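Local structure of glycoside hydrolase (Streptococcus pneumoniae serotype 4, 6ORH) at residues G217-P222 with V286-P291; E321-D326 with S446-P451; V378-E383 with K416-G421; Q389-F394 with P440-I445. The protein probably hydrolyses alpha-L-fucosidic linkages, removing fucose from host-derived carbohydrate antigens as a family 29 glycoside hydrolase. The protein carries 2 engineered substitutions. One frame throughout, in Å; residues are numbered along the deposited sequence.

Contact 1: residues G217-P222 with V286-P291; sequences GYAGDP and VGRGTP. With EDO (1,2-ethanediol), chain L; EDO (1,2-ethanediol), chain I.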
# COMPACT_ATOMS: atom_id res chain seq x y z
N GLY A 217 -2.37 10.53 -5.97
CA GLY A 217 -2.16 10.99 -4.61
C GLY A 217 -1.52 9.93 -3.72
O GLY A 217 -1.73 9.93 -2.50
N TYR A 218 -0.74 9.03 -4.35
CA TYR A 218 -0.20 7.90 -3.61
C TYR A 218 1.33 7.98 -3.50
O TYR A 218 2.04 7.83 -4.48
CB TYR A 218 -0.56 6.59 -4.32
CG TYR A 218 -0.05 5.36 -3.61
CD1 TYR A 218 -0.76 4.82 -2.54
CD2 TYR A 218 1.14 4.73 -3.98
CE1 TYR A 218 -0.32 3.68 -1.88
CE2 TYR A 218 1.60 3.60 -3.32
CZ TYR A 218 0.87 3.08 -2.26
OH TYR A 218 1.25 1.96 -1.57
N ALA A 219 1.81 8.19 -2.27
CA ALA A 219 3.24 8.04 -1.99
C ALA A 219 3.51 6.61 -1.56
O ALA A 219 2.68 5.96 -0.90
CB ALA A 219 3.63 8.97 -0.87
N GLY A 220 4.71 6.13 -1.88
CA GLY A 220 5.07 4.77 -1.49
C GLY A 220 5.42 4.63 -0.01
O GLY A 220 5.60 5.60 0.74
N ASP A 221 5.49 3.35 0.41
CA ASP A 221 6.13 3.00 1.67
C ASP A 221 7.15 1.93 1.30
O ASP A 221 6.76 0.85 0.87
CB ASP A 221 5.10 2.54 2.71
CG ASP A 221 5.67 2.46 4.13
OD1 ASP A 221 6.58 3.24 4.44
OD2 ASP A 221 5.16 1.64 4.91
N PRO A 222 8.46 2.21 1.39
CA PRO A 222 9.01 3.41 2.02
C PRO A 222 8.84 4.66 1.16
O PRO A 222 8.68 4.56 -0.05
CB PRO A 222 10.53 3.12 2.08
CG PRO A 222 10.77 2.12 0.95
CD PRO A 222 9.52 1.29 0.95
N VAL A 286 -0.09 12.98 2.81
CA VAL A 286 0.28 13.66 4.04
C VAL A 286 0.61 12.63 5.11
O VAL A 286 1.56 12.82 5.88
CB VAL A 286 -0.86 14.62 4.47
CG1 VAL A 286 -0.61 15.14 5.88
CG2 VAL A 286 -0.94 15.79 3.48
N GLY A 287 -0.18 11.55 5.17
CA GLY A 287 0.05 10.48 6.14
C GLY A 287 1.29 9.63 5.84
O GLY A 287 1.62 8.78 6.67
N ARG A 288 1.98 9.88 4.74
CA ARG A 288 3.25 9.20 4.47
C ARG A 288 4.39 10.21 4.40
O ARG A 288 5.52 9.87 3.98
CB ARG A 288 3.15 8.32 3.22
CG ARG A 288 2.34 7.06 3.51
CD ARG A 288 2.21 6.19 2.28
NE ARG A 288 1.57 4.95 2.70
CZ ARG A 288 1.51 3.84 1.97
NH1 ARG A 288 2.02 3.78 0.74
NH2 ARG A 288 0.98 2.75 2.52
N GLY A 289 4.14 11.43 4.85
CA GLY A 289 5.23 12.38 5.03
C GLY A 289 5.47 13.27 3.81
O GLY A 289 6.53 13.87 3.70
N THR A 290 4.45 13.43 2.96
CA THR A 290 4.67 14.33 1.82
C THR A 290 3.42 15.19 1.59
O THR A 290 2.32 14.77 1.91
CB THR A 290 5.07 13.51 0.58
OG1 THR A 290 5.81 14.37 -0.30
CG2 THR A 290 3.90 12.92 -0.16
N PRO A 291 3.55 16.38 0.97
CA PRO A 291 2.39 17.22 0.74
C PRO A 291 1.44 16.68 -0.32
O PRO A 291 1.83 16.01 -1.28
CB PRO A 291 2.97 18.57 0.27
CG PRO A 291 4.41 18.54 0.74
CD PRO A 291 4.80 17.08 0.63
C1 EDO L . 4.22 16.52 4.75
O1 EDO L . 3.62 17.63 4.18
C2 EDO L . 3.12 15.95 5.53
O2 EDO L . 3.43 14.79 6.10
C1 EDO I . -5.84 5.87 -2.55
O1 EDO I . -5.13 5.04 -1.64
C2 EDO I . -4.91 6.71 -3.34
O2 EDO I . -3.76 7.11 -2.61

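Contact 2: residues E321-D326 with S446-P451; sequences ELYKED and SLYKTP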
# COMPACT_ATOMS: atom_id res chain seq x y z
N GLU A 321 -11.65 17.22 12.87
CA GLU A 321 -12.16 16.26 13.84
C GLU A 321 -11.11 15.20 14.18
O GLU A 321 -10.94 14.85 15.35
CB GLU A 321 -13.47 15.63 13.36
CG GLU A 321 -14.62 16.64 13.27
CD GLU A 321 -15.07 17.29 14.57
OE1 GLU A 321 -14.76 16.76 15.66
OE2 GLU A 321 -15.73 18.34 14.48
N LEU A 322 -10.38 14.70 13.16
CA LEU A 322 -9.35 13.69 13.40
C LEU A 322 -8.38 14.16 14.47
O LEU A 322 -7.99 13.39 15.37
CB LEU A 322 -8.59 13.47 12.08
CG LEU A 322 -7.37 12.54 12.18
CD1 LEU A 322 -7.83 11.10 12.41
CD2 LEU A 322 -6.57 12.62 10.89
N TYR A 323 -7.92 15.41 14.34
CA TYR A 323 -6.83 15.91 15.15
C TYR A 323 -7.33 16.60 16.42
O TYR A 323 -6.53 17.13 17.18
CB TYR A 323 -6.01 16.92 14.34
CG TYR A 323 -5.25 16.33 13.19
CD1 TYR A 323 -4.30 15.34 13.38
CD2 TYR A 323 -5.48 16.79 11.90
CE1 TYR A 323 -3.59 14.82 12.30
CE2 TYR A 323 -4.78 16.29 10.83
CZ TYR A 323 -3.83 15.30 11.03
OH TYR A 323 -3.16 14.84 9.93
N LYS A 324 -8.64 16.57 16.67
CA LYS A 324 -9.26 17.30 17.77
C LYS A 324 -8.60 16.92 19.11
O LYS A 324 -8.29 17.78 19.93
CB LYS A 324 -10.77 17.03 17.72
CG LYS A 324 -11.62 17.71 18.79
CD LYS A 324 -13.10 17.58 18.46
CE LYS A 324 -13.95 18.76 18.91
NZ LYS A 324 -15.21 18.86 18.12
N GLU A 325 -8.34 15.62 19.31
CA GLU A 325 -7.70 15.20 20.54
C GLU A 325 -6.59 14.19 20.28
O GLU A 325 -6.83 13.11 19.76
CB GLU A 325 -8.71 14.58 21.51
CG GLU A 325 -8.11 14.43 22.89
CD GLU A 325 -8.91 13.66 23.93
OE1 GLU A 325 -10.07 13.28 23.63
OE2 GLU A 325 -8.35 13.41 25.02
N ASP A 326 -5.39 14.58 20.71
CA ASP A 326 -4.25 13.69 20.80
C ASP A 326 -4.35 12.91 22.11
O ASP A 326 -4.02 13.44 23.18
CB ASP A 326 -2.94 14.48 20.75
CG ASP A 326 -1.70 13.61 20.82
OD1 ASP A 326 -1.86 12.38 20.90
OD2 ASP A 326 -0.59 14.18 20.80
N SER A 446 1.70 10.64 18.65
CA SER A 446 0.32 11.03 18.90
C SER A 446 -0.61 9.87 18.56
O SER A 446 -0.25 8.99 17.77
CB SER A 446 -0.06 12.30 18.14
OG SER A 446 0.77 13.39 18.57
N LEU A 447 -1.82 9.86 19.16
CA LEU A 447 -2.84 8.87 18.90
C LEU A 447 -4.16 9.59 18.66
O LEU A 447 -4.48 10.55 19.38
CB LEU A 447 -3.00 7.94 20.11
CG LEU A 447 -1.83 6.98 20.38
CD1 LEU A 447 -1.98 6.34 21.75
CD2 LEU A 447 -1.75 5.92 19.28
N TYR A 448 -4.90 9.12 17.65
CA TYR A 448 -6.19 9.71 17.31
C TYR A 448 -7.23 8.64 17.00
O TYR A 448 -6.91 7.50 16.64
CB TYR A 448 -6.11 10.62 16.08
CG TYR A 448 -4.96 11.59 16.08
CD1 TYR A 448 -4.93 12.71 16.91
CD2 TYR A 448 -3.89 11.41 15.20
CE1 TYR A 448 -3.89 13.62 16.89
CE2 TYR A 448 -2.83 12.30 15.18
CZ TYR A 448 -2.82 13.40 16.02
OH TYR A 448 -1.78 14.27 16.01
N LYS A 449 -8.49 9.06 17.11
CA LYS A 449 -9.62 8.31 16.59
C LYS A 449 -10.20 9.03 15.37
O LYS A 449 -10.62 10.19 15.46
CB LYS A 449 -10.69 8.19 17.69
CG LYS A 449 -11.93 7.40 17.28
CD LYS A 449 -11.66 5.99 16.82
CE LYS A 449 -12.84 5.33 16.15
NZ LYS A 449 -13.07 5.83 14.77
N THR A 450 -10.30 8.30 14.25
CA THR A 450 -10.91 8.84 13.04
C THR A 450 -12.38 9.17 13.30
O THR A 450 -13.06 8.49 14.07
CB THR A 450 -10.81 7.89 11.84
OG1 THR A 450 -11.49 6.66 12.08
CG2 THR A 450 -9.39 7.63 11.38
N PRO A 451 -12.92 10.24 12.67
CA PRO A 451 -14.33 10.58 12.85
C PRO A 451 -15.30 9.62 12.15
O PRO A 451 -14.86 8.98 11.22
CB PRO A 451 -14.43 12.03 12.36
CG PRO A 451 -13.21 12.26 11.48
CD PRO A 451 -12.17 11.22 11.86
O HOH W 1 -12.18 12.16 15.59
O HOH W 2 -8.78 11.41 18.90

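Contact 3: residues V378-E383 with K416-G421; sequences VIELRE and KRLLRG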
# COMPACT_ATOMS: atom_id res chain seq x y z
N VAL A 378 -5.49 5.52 14.97
CA VAL A 378 -4.41 6.17 14.24
C VAL A 378 -3.25 6.44 15.18
O VAL A 378 -3.42 7.05 16.24
CB VAL A 378 -4.84 7.48 13.57
CG1 VAL A 378 -3.68 8.03 12.72
CG2 VAL A 378 -6.08 7.31 12.71
N ILE A 379 -2.02 6.09 14.75
CA ILE A 379 -0.83 6.56 15.44
C ILE A 379 -0.07 7.52 14.51
O ILE A 379 -0.03 7.28 13.32
CB ILE A 379 0.05 5.40 15.96
CG1 ILE A 379 1.16 5.91 16.89
CG2 ILE A 379 0.61 4.58 14.78
CD1 ILE A 379 1.96 4.84 17.65
N GLU A 380 0.46 8.62 15.07
CA GLU A 380 1.32 9.55 14.32
C GLU A 380 2.72 9.54 14.94
O GLU A 380 2.89 9.62 16.16
CB GLU A 380 0.72 10.97 14.36
CG GLU A 380 1.68 12.02 13.74
CD GLU A 380 1.15 13.44 13.86
OE1 GLU A 380 -0.08 13.61 13.87
OE2 GLU A 380 1.98 14.38 13.93
N LEU A 381 3.76 9.43 14.08
CA LEU A 381 5.15 9.51 14.50
C LEU A 381 5.79 10.61 13.66
O LEU A 381 5.42 10.76 12.48
CB LEU A 381 5.84 8.18 14.18
CG LEU A 381 5.23 6.90 14.77
CD1 LEU A 381 6.03 5.68 14.30
CD2 LEU A 381 5.20 6.95 16.29
N ARG A 382 6.78 11.33 14.20
CA ARG A 382 7.53 12.31 13.40
C ARG A 382 9.02 12.21 13.70
O ARG A 382 9.45 12.14 14.87
CB ARG A 382 7.12 13.75 13.73
CG ARG A 382 5.66 14.06 13.43
CD ARG A 382 5.47 15.58 13.39
NE ARG A 382 4.07 15.94 13.24
CZ ARG A 382 3.67 17.17 12.95
NH1 ARG A 382 4.58 18.12 12.76
NH2 ARG A 382 2.38 17.45 12.83
N GLU A 383 9.83 12.26 12.64
CA GLU A 383 11.27 12.36 12.78
C GLU A 383 11.69 13.81 12.93
O GLU A 383 10.87 14.71 12.84
CB GLU A 383 12.02 11.74 11.59
CG GLU A 383 12.07 10.24 11.68
CD GLU A 383 12.85 9.61 10.55
OE1 GLU A 383 12.28 9.50 9.44
OE2 GLU A 383 13.97 9.12 10.83
N LYS A 416 6.32 13.24 8.92
CA LYS A 416 5.12 12.86 9.64
C LYS A 416 4.57 11.59 9.00
O LYS A 416 4.38 11.53 7.79
CB LYS A 416 4.08 13.97 9.49
CG LYS A 416 2.67 13.63 9.96
CD LYS A 416 1.81 14.91 9.95
CE LYS A 416 0.34 14.65 10.17
NZ LYS A 416 -0.41 15.94 10.23
N ARG A 417 4.28 10.58 9.84
CA ARG A 417 3.71 9.34 9.37
C ARG A 417 2.44 9.08 10.18
O ARG A 417 2.50 9.09 11.42
CB ARG A 417 4.70 8.18 9.61
CG ARG A 417 4.22 6.80 9.21
CD ARG A 417 4.09 6.69 7.69
NE ARG A 417 3.37 5.50 7.23
CZ ARG A 417 3.93 4.40 6.75
NH1 ARG A 417 5.25 4.22 6.78
NH2 ARG A 417 3.14 3.45 6.29
N LEU A 418 1.33 8.91 9.48
CA LEU A 418 0.10 8.44 10.10
C LEU A 418 0.01 6.96 9.76
O LEU A 418 0.33 6.54 8.64
CB LEU A 418 -1.10 9.22 9.56
CG LEU A 418 -1.05 10.72 9.83
CD1 LEU A 418 -2.19 11.44 9.09
CD2 LEU A 418 -1.12 11.00 11.32
N LEU A 419 -0.24 6.16 10.78
CA LEU A 419 -0.49 4.76 10.49
C LEU A 419 -1.82 4.31 11.12
O LEU A 419 -1.97 4.43 12.33
CB LEU A 419 0.69 3.97 11.06
CG LEU A 419 0.60 2.47 10.84
CD1 LEU A 419 0.81 2.13 9.36
CD2 LEU A 419 1.69 1.80 11.69
N ARG A 420 -2.74 3.83 10.29
CA ARG A 420 -4.05 3.40 10.76
C ARG A 420 -4.00 1.92 11.11
O ARG A 420 -3.22 1.15 10.55
CB ARG A 420 -5.12 3.63 9.70
CG ARG A 420 -5.47 5.10 9.55
CD ARG A 420 -6.46 5.32 8.42
NE ARG A 420 -5.90 4.97 7.13
CZ ARG A 420 -6.58 4.92 5.98
NH1 ARG A 420 -7.87 5.22 5.95
NH2 ARG A 420 -5.97 4.64 4.86
N GLY A 421 -4.87 1.57 12.06
CA GLY A 421 -5.09 0.18 12.43
C GLY A 421 -6.56 0.01 12.76
O GLY A 421 -7.33 0.97 12.68
O HOH W 3 -0.36 16.15 13.07

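Contact 4: residues Q389-F394 with P440-I445; sequences QRIAAF and PLLTKI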
# COMPACT_ATOMS: atom_id res chain seq x y z
N GLN A 389 16.67 12.20 7.49
CA GLN A 389 15.74 11.08 7.60
C GLN A 389 16.50 9.78 7.85
O GLN A 389 17.53 9.51 7.19
CB GLN A 389 14.98 10.98 6.26
CG GLN A 389 13.83 9.97 6.28
CD GLN A 389 13.01 9.94 5.01
OE1 GLN A 389 13.29 10.69 4.07
NE2 GLN A 389 11.98 9.10 4.99
N ARG A 390 16.01 8.93 8.76
CA ARG A 390 16.81 7.80 9.23
C ARG A 390 16.05 6.48 9.27
O ARG A 390 16.59 5.45 8.87
CB ARG A 390 17.36 8.10 10.64
CG ARG A 390 18.21 9.36 10.72
CD ARG A 390 18.45 9.83 12.17
NE ARG A 390 19.29 11.00 12.10
CZ ARG A 390 20.43 11.20 12.76
NH1 ARG A 390 20.86 10.32 13.67
NH2 ARG A 390 21.12 12.30 12.55
N ILE A 391 14.80 6.49 9.78
CA ILE A 391 14.12 5.24 10.10
C ILE A 391 13.72 4.51 8.82
O ILE A 391 13.17 5.14 7.93
CB ILE A 391 12.90 5.49 11.01
CG1 ILE A 391 13.40 5.94 12.38
CG2 ILE A 391 12.04 4.24 11.12
CD1 ILE A 391 12.31 6.56 13.26
N ALA A 392 13.99 3.21 8.78
CA ALA A 392 13.69 2.40 7.61
C ALA A 392 12.67 1.29 7.90
O ALA A 392 12.15 0.68 6.96
CB ALA A 392 14.99 1.82 7.06
N ALA A 393 12.42 0.99 9.19
CA ALA A 393 11.39 -0.00 9.51
C ALA A 393 10.95 0.16 10.95
O ALA A 393 11.78 0.37 11.83
CB ALA A 393 11.89 -1.42 9.32
N PHE A 394 9.64 0.04 11.17
CA PHE A 394 9.13 0.11 12.54
C PHE A 394 7.82 -0.68 12.61
O PHE A 394 7.17 -0.94 11.59
CB PHE A 394 8.95 1.57 12.98
CG PHE A 394 7.79 2.24 12.30
CD1 PHE A 394 7.95 2.75 11.01
CD2 PHE A 394 6.51 2.23 12.85
CE1 PHE A 394 6.85 3.25 10.31
CE2 PHE A 394 5.42 2.72 12.15
CZ PHE A 394 5.60 3.28 10.89
N PRO A 440 18.10 6.75 15.83
CA PRO A 440 16.81 7.37 15.55
C PRO A 440 16.49 8.54 16.48
O PRO A 440 16.88 8.50 17.65
CB PRO A 440 15.78 6.24 15.72
CG PRO A 440 16.49 5.16 16.53
CD PRO A 440 17.98 5.38 16.33
N LEU A 441 15.81 9.54 15.90
CA LEU A 441 15.17 10.63 16.64
C LEU A 441 13.68 10.64 16.29
O LEU A 441 13.29 10.46 15.13
CB LEU A 441 15.76 11.99 16.24
CG LEU A 441 17.24 12.19 16.57
CD1 LEU A 441 18.06 11.95 15.31
CD2 LEU A 441 17.47 13.61 17.08
N LEU A 442 12.85 10.94 17.29
CA LEU A 442 11.45 11.22 17.03
C LEU A 442 11.09 12.46 17.84
O LEU A 442 11.61 12.62 18.95
CB LEU A 442 10.56 10.06 17.48
CG LEU A 442 10.63 8.75 16.69
CD1 LEU A 442 9.79 7.71 17.40
CD2 LEU A 442 10.11 8.97 15.26
N THR A 443 10.20 13.30 17.30
CA THR A 443 9.81 14.53 17.97
C THR A 443 8.47 14.40 18.68
O THR A 443 8.15 15.22 19.54
CB THR A 443 9.74 15.72 17.00
OG1 THR A 443 8.71 15.51 16.02
CG2 THR A 443 11.08 15.98 16.32
N LYS A 444 7.71 13.37 18.34
CA LYS A 444 6.31 13.29 18.74
C LYS A 444 5.78 11.89 18.45
O LYS A 444 6.12 11.27 17.41
CB LYS A 444 5.51 14.27 17.88
CG LYS A 444 4.03 14.45 18.22
CD LYS A 444 3.44 15.33 17.13
CE LYS A 444 1.95 15.20 16.95
NZ LYS A 444 1.49 16.12 15.90
N ILE A 445 4.96 11.38 19.38
CA ILE A 445 4.06 10.27 19.13
C ILE A 445 2.67 10.73 19.57
O ILE A 445 2.53 11.21 20.70
CB ILE A 445 4.46 8.97 19.87
CG1 ILE A 445 5.84 8.45 19.43
CG2 ILE A 445 3.40 7.90 19.69
CD1 ILE A 445 6.47 7.52 20.43

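Contact 1: residues G217-P222 with V286-P291
R288 sets its CG opposite the carbonyl carbon (chi1 -74°) and then runs extended to NE, while Y218 turns its ring opposite its own backbone N (chi1 -179°); these torsions bring the guanidinium to the phenol oxygen. Both segments are loops of the TIM-barrel-type catalytic part: G217-P222 follows strand 209-211, and V286-P291 joins helix 275-284 to strand 292-295. NH1 of R288 does most of the polar work. It donates to A219 O at 2.8 Å, in the carbonyl plane and close to the guanidinium plane, and makes a weak, bent bond to Y218 OH at 3.0 Å. The Y218 ring and the guanidinium planes stand 58° apart, so the pair is no stack. D221 places its CB over one guanidinium face, 3.9 Å from R288 CZ. Its carboxylate is engaged elsewhere, OD1 in a salt bridge with R417, OD2 in a hydrogen bond from H411 N, which ties this loop to the neighbouring beta domain. Nearer the backbone, the apolar contact is made by the buried A219 and T290: A219 CB touches both R288 CB and the T290 methyl, from two directions roughly at right angles. T290 OG1 binds G254 O. An ethanediol, probably from the crystallisation liquor, donates from O2 to V286 O at 2.7 Å. Across the apolar patch, A219 CB and T290 CG2 are 4.0 Å apart.

Contact 2: residues E321-D326 with S446-P451
Y323 and Y448 form the tight centre of this contact, a T-shaped aromatic pair in which the edge of Y323 meets the face of Y448. The planes stand at 87° with ring centroids 5.2 Å apart, and Y323 CD1 comes to 3.6 Å from Y448 CZ, over the rim of that ring. Both hydroxyls are held from outside the pair, Y323 OH by Y282 and K416 and Y448 OH by E380. Beside the rings, L322 presses CD1 against T450 CG2 at 3.9 Å and also packs on Y448 CB. Farther along, D326 holds its CG anti to the backbone N (chi1 -179°), which carries the carboxylate to the strand: OD1 accepts L447 N at 3.1 Å, met from above the carboxylate plane. A328 N also binds OD1. The other side is looser and wetter. E321 CB leans on P451 CB at 3.9 Å, before its carboxylate turns away to K324. Two waters join the backbones along this side: one donates to E321 O and K449 O; farther along, the other donates to E325 O and accepts from K449 N at 3.0 Å. The end of helix 306-322 and the chain's last strand are thus laced together at the junction of the catalytic part and the F5/8 type C beta-sandwich, whose closing strand is 441-448.

Contact 3: residues V378-E383 with K416-G421
E380 and L418 stand side by side on one face of an antiparallel strand pair, pointing the same way, with L418 CD2 3.6 Å from E380 CB. On the same face V378 lies alongside R420, its CG2 3.9 Å from R420 CG, and its other methyl crosses L418. I379 and L419 occupy the reverse face, where I379 CG2 meets L419 CB at 3.8 Å; F394 of strand 391-400 packs on L419 and L381 from the other sheet of the F5/8 type C sandwich. The backbones run at 159° to each other. Hydrogen-bonded pairs I379-L419 and L381-R417 fix the register, with L419 N giving I379 O a nearly straight bond of 2.8 Å. Toward K416 the chemistry turns ionic. E380 extends fully from a CG anti to its backbone N (chi1 173°), and R382 NE reaches its OE2 at 2.7 Å, lying close to the guanidinium plane. K416 runs alongside R382 and crosses E380 with its aliphatic carbons, CD being 3.9 Å from R382 NH2. A water bridges the three groups, donating to E380 OE1 while accepting from R382 NH2 and from K416 NZ at 2.8 Å. K444 adds a salt bridge to E380 OE2, and E22 pairs with K416. Cations gathered round one buried carboxylate would probably favour its ionised form, and the shared water and E22 probably ease the closeness of R382 and K416.

Contact 4: residues Q389-F394 with P440-I445
The backbones of Q389-F394 and P440-I445 approach each other near R390 and P440, whose CA atoms are 6.3 Å apart, and then diverge as strands 391-400 and 441-448 enter different sheets. R390 and L441 make the first side-chain meeting. L441 lays CD1 over one face of the guanidinium, 3.4 Å above its plane and offset toward the rim, and 3.6 Å from R390 CZ. The arginine is extended from CG to NE. Its nitrogens are held by backbone oxygens outside the two segments, NH1 by L439 and NH2 by L387 and K5, which fixes the plate on which the leucine methyl rests. I391 carries the second part: with CG1 opposite the carbonyl carbon (chi1 -69°), its longer branch reaches across to the other strand. Its CD1 meets L442 CD2 at 3.8 Å, and its CG1 meets P440 CB at 4.1 Å, each crossing at about a right angle. All five touching residues are buried. T443, seen as a calcium ligand in a structure of this protein though no calcium is bound to this chain here, comes next after L442, at the break within strand 441-448. A392 and A393 both face E435 in a classic beta bulge. The arrangement fits the F5/8 type C beta-sandwich, with I391 of one sheet packing on P440 and L442 at the start of a strand of the other.

Overall arrangement
Contacts 3 and 4 are buried and contacts 1 and 2 partly so; contact 3 turns one face to the catalytic part and the other to the sandwich core. Contacts 2 and 4 share strand 441-448, which pairs with strand 378-382 of contact 3, so three contacts draw on one sheet. Contact 4 adds the opposing sheet through strand 391-400 and is purely packing, while contact 3 combines a backbone ladder with buried charges. Polar groups of contacts 2, 3 and 4 converge on E380. Contact 1 reaches contact 3 through a probable hydrogen bond from L418 N to G287 O, which joins a loop of the catalytic part to the edge of the ladder's backbone.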